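Local coordinates for protein glucokinase (PDB 6EDI) that probably phosphorylates glucose with ATP as a dimeric kinase of the glucokinase family, at residues K149-D157 against G403-S412. Sequence-based numbering, arbitrary orientation.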
loop_
_atom_site.group_PDB
_atom_site.type_symbol
_atom_site.label_atom_id
_atom_site.label_comp_id
_atom_site.label_asym_id
_atom_site.label_seq_id
_atom_site.Cartn_x
_atom_site.Cartn_y
_atom_site.Cartn_z
ATOM N N LYS A 149 20.001 -17.854 -0.970
ATOM C CA LYS A 149 18.698 -18.375 -0.595
ATOM C C LYS A 149 18.111 -17.511 0.503
ATOM O O LYS A 149 18.804 -17.181 1.459
ATOM C CB LYS A 149 18.840 -19.824 -0.106
ATOM C CG LYS A 149 17.596 -20.371 0.590
ATOM C CD LYS A 149 17.837 -21.761 1.181
ATOM C CE LYS A 149 16.676 -22.203 2.078
ATOM N NZ LYS A 149 16.879 -23.578 2.643
ATOM N N GLY A 150 16.850 -17.112 0.350
ATOM C CA GLY A 150 16.165 -16.356 1.382
ATOM C C GLY A 150 16.659 -14.932 1.559
ATOM O O GLY A 150 16.270 -14.240 2.496
ATOM N N ARG A 151 17.508 -14.481 0.643
ATOM C CA ARG A 151 18.081 -13.148 0.738
ATOM C C ARG A 151 18.082 -12.474 -0.628
ATOM O O ARG A 151 18.923 -11.625 -0.903
ATOM C CB ARG A 151 19.512 -13.226 1.278
ATOM C CG ARG A 151 19.659 -13.860 2.672
ATOM C CD ARG A 151 20.842 -13.225 3.397
ATOM N NE ARG A 151 20.612 -12.852 4.798
ATOM C CZ ARG A 151 19.513 -12.281 5.302
ATOM N NH1 ARG A 151 18.457 -11.991 4.551
ATOM N NH2 ARG A 151 19.472 -11.995 6.589
ATOM N N SER A 152 17.128 -12.853 -1.478
ATOM C CA SER A 152 17.132 -12.420 -2.870
ATOM C C SER A 152 15.729 -12.154 -3.426
ATOM O O SER A 152 14.760 -12.777 -3.013
ATOM C CB SER A 152 17.847 -13.457 -3.727
ATOM O OG SER A 152 19.173 -13.637 -3.273
ATOM N N ALA A 153 15.624 -11.232 -4.376
ATOM C CA ALA A 153 14.312 -10.897 -4.918
ATOM C C ALA A 153 14.452 -10.258 -6.270
ATOM O O ALA A 153 15.459 -9.595 -6.552
ATOM C CB ALA A 153 13.576 -9.942 -3.986
ATOM N N LEU A 154 13.436 -10.453 -7.103
ATOM C CA LEU A 154 13.247 -9.612 -8.264
ATOM C C LEU A 154 12.493 -8.381 -7.793
ATOM O O LEU A 154 11.577 -8.476 -6.984
ATOM C CB LEU A 154 12.441 -10.333 -9.346
ATOM C CG LEU A 154 13.050 -11.637 -9.839
ATOM C CD1 LEU A 154 12.127 -12.331 -10.834
ATOM C CD2 LEU A 154 14.400 -11.365 -10.448
ATOM N N LEU A 155 12.898 -7.222 -8.284
ATOM C CA LEU A 155 12.242 -5.981 -7.926
ATOM C C LEU A 155 11.672 -5.299 -9.164
ATOM O O LEU A 155 12.305 -5.273 -10.240
ATOM C CB LEU A 155 13.233 -5.042 -7.241
ATOM C CG LEU A 155 14.052 -5.585 -6.064
ATOM C CD1 LEU A 155 15.123 -4.575 -5.668
ATOM C CD2 LEU A 155 13.175 -5.941 -4.861
ATOM N N ASN A 156 10.477 -4.743 -9.010
ATOM C CA ASN A 156 9.955 -3.787 -9.981
ATOM C C ASN A 156 10.880 -2.593 -10.033
ATOM O O ASN A 156 11.543 -2.276 -9.046
ATOM C CB ASN A 156 8.551 -3.311 -9.575
ATOM C CG ASN A 156 7.453 -4.208 -10.110
ATOM O OD1 ASN A 156 7.157 -4.197 -11.314
ATOM N ND2 ASN A 156 6.834 -4.989 -9.220
ATOM N N ASP A 157 10.935 -1.941 -11.187
ATOM C CA ASP A 157 11.750 -0.745 -11.380
ATOM C C ASP A 157 11.523 0.297 -10.259
ATOM O O ASP A 157 12.478 0.777 -9.630
ATOM C CB ASP A 157 11.500 -0.193 -12.810
ATOM C CG ASP A 157 11.688 1.320 -12.925
ATOM O OD1 ASP A 157 12.684 1.870 -12.407
ATOM O OD2 ASP A 157 10.837 1.964 -13.575
ATOM N N GLY A 403 19.124 0.657 -5.099
ATOM C CA GLY A 403 17.977 0.017 -4.479
ATOM C C GLY A 403 18.176 -1.459 -4.249
ATOM O O GLY A 403 17.570 -2.050 -3.342
ATOM N N CYS A 404 19.028 -2.065 -5.075
ATOM C CA CYS A 404 19.373 -3.452 -4.853
ATOM C C CYS A 404 20.126 -3.560 -3.525
ATOM O O CYS A 404 19.949 -4.529 -2.789
ATOM C CB CYS A 404 20.181 -4.017 -6.027
ATOM S SG CYS A 404 19.202 -4.289 -7.542
ATOM N N LEU A 405 20.932 -2.545 -3.201
ATOM C CA LEU A 405 21.564 -2.485 -1.882
ATOM C C LEU A 405 20.523 -2.211 -0.794
ATOM O O LEU A 405 20.538 -2.833 0.285
ATOM C CB LEU A 405 22.668 -1.416 -1.846
ATOM C CG LEU A 405 23.436 -1.205 -0.527
ATOM C CD1 LEU A 405 24.906 -0.884 -0.767
ATOM C CD2 LEU A 405 22.808 -0.101 0.313
ATOM N N GLY A 406 19.626 -1.266 -1.079
ATOM C CA GLY A 406 18.615 -0.869 -0.120
ATOM C C GLY A 406 17.801 -2.074 0.306
ATOM O O GLY A 406 17.542 -2.264 1.489
ATOM N N PHE A 407 17.428 -2.894 -0.669
ATOM C CA PHE A 407 16.738 -4.140 -0.416
ATOM C C PHE A 407 17.512 -5.001 0.574
ATOM O O PHE A 407 16.984 -5.389 1.617
ATOM C CB PHE A 407 16.542 -4.910 -1.711
ATOM C CG PHE A 407 16.072 -6.319 -1.499
ATOM C CD1 PHE A 407 14.726 -6.582 -1.250
ATOM C CD2 PHE A 407 16.972 -7.377 -1.518
ATOM C CE1 PHE A 407 14.280 -7.881 -1.051
ATOM C CE2 PHE A 407 16.538 -8.682 -1.315
ATOM C CZ PHE A 407 15.193 -8.935 -1.087
ATOM N N GLY A 408 18.763 -5.292 0.235
ATOM C CA GLY A 408 19.601 -6.134 1.070
ATOM C C GLY A 408 19.758 -5.627 2.488
ATOM O O GLY A 408 19.787 -6.415 3.428
ATOM N N SER A 409 19.837 -4.307 2.641
ATOM C CA SER A 409 20.099 -3.687 3.933
ATOM C C SER A 409 18.912 -3.847 4.896
ATOM O O SER A 409 19.072 -3.765 6.115
ATOM C CB SER A 409 20.446 -2.203 3.748
ATOM O OG SER A 409 19.289 -1.438 3.443
ATOM N N GLN A 410 17.728 -4.091 4.344
ATOM C CA GLN A 410 16.522 -4.229 5.154
ATOM C C GLN A 410 16.201 -5.679 5.487
ATOM O O GLN A 410 15.149 -5.966 6.043
ATOM C CB GLN A 410 15.324 -3.604 4.433
ATOM C CG GLN A 410 15.431 -2.103 4.297
ATOM C CD GLN A 410 15.840 -1.443 5.608
ATOM O OE1 GLN A 410 15.100 -1.473 6.601
ATOM N NE2 GLN A 410 17.035 -0.862 5.626
ATOM N N LEU A 411 17.092 -6.598 5.129
ATOM C CA LEU A 411 16.818 -8.021 5.348
ATOM C C LEU A 411 16.906 -8.418 6.825
ATOM O O LEU A 411 17.861 -8.057 7.510
ATOM C CB LEU A 411 17.768 -8.882 4.516
ATOM C CG LEU A 411 17.566 -8.845 3.003
ATOM C CD1 LEU A 411 18.733 -9.554 2.329
ATOM C CD2 LEU A 411 16.253 -9.481 2.600
ATOM N N SER A 412 15.910 -9.170 7.299
ATOM C CA SER A 412 15.862 -9.603 8.693
ATOM C C SER A 412 16.922 -10.657 8.960
ATOM O O SER A 412 17.833 -10.436 9.747
ATOM C CB SER A 412 14.476 -10.152 9.058
ATOM O OG SER A 412 14.196 -11.352 8.354
#
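Phe407 reaches from the C-terminal helix to strand 152-156, an edge strand within this chain, and touches Ala153, Phe407 CZ lying 3.5 Å from Ala153 CB. With its CG anti to the backbone N (chi1 169°), the ring extends far enough for its outer atoms to meet strand backbone as well: Phe407 CE2 is 3.8 Å from Arg151 O, which lies at the ring edge near its plane, and Phe407 CZ is 4.0 Å from Ser152 C. Farther along the strand, Leu155 supplies both methyls. Leu155 CD2 comes within 4.0 Å of Phe407 CD1, the two side chains running aslant to one another, while Leu155 CD1 faces the helix backbone at Gly403 O and, more loosely, the Cys404 SG. Ala153 and Leu155 point toward the helix, whereas Leu154 between them points away, as strand alternation requires.

At the chain terminus the partner is Arg151. Its chain bends at chi2 (-149°) and chi3 (135°), bringing Arg151 NH1 to 3.2 Å from Leu411 CB and 3.3 Å from Leu411 CD1, while Arg151 NH2 lies 3.7 Å from Ser412 C, at the guanidinium edge.

The contact fastens the last helix, 399-409, against the strand that is outermost, within this chain, in the sheet containing 110-117, in the actin-like ATPase fold of the family. Val224 of the second subunit packs on Ala153, Phe407 and Leu411, so the same cluster belongs to the dimer interface. No hydrogen bond crosses between the two segments: cohesion here rests on apolar packing, with NH1 of Arg151 abutting the aliphatic carbons of Leu411 at the partly exposed end, which implies a largely hydrophobic, non-directional junction.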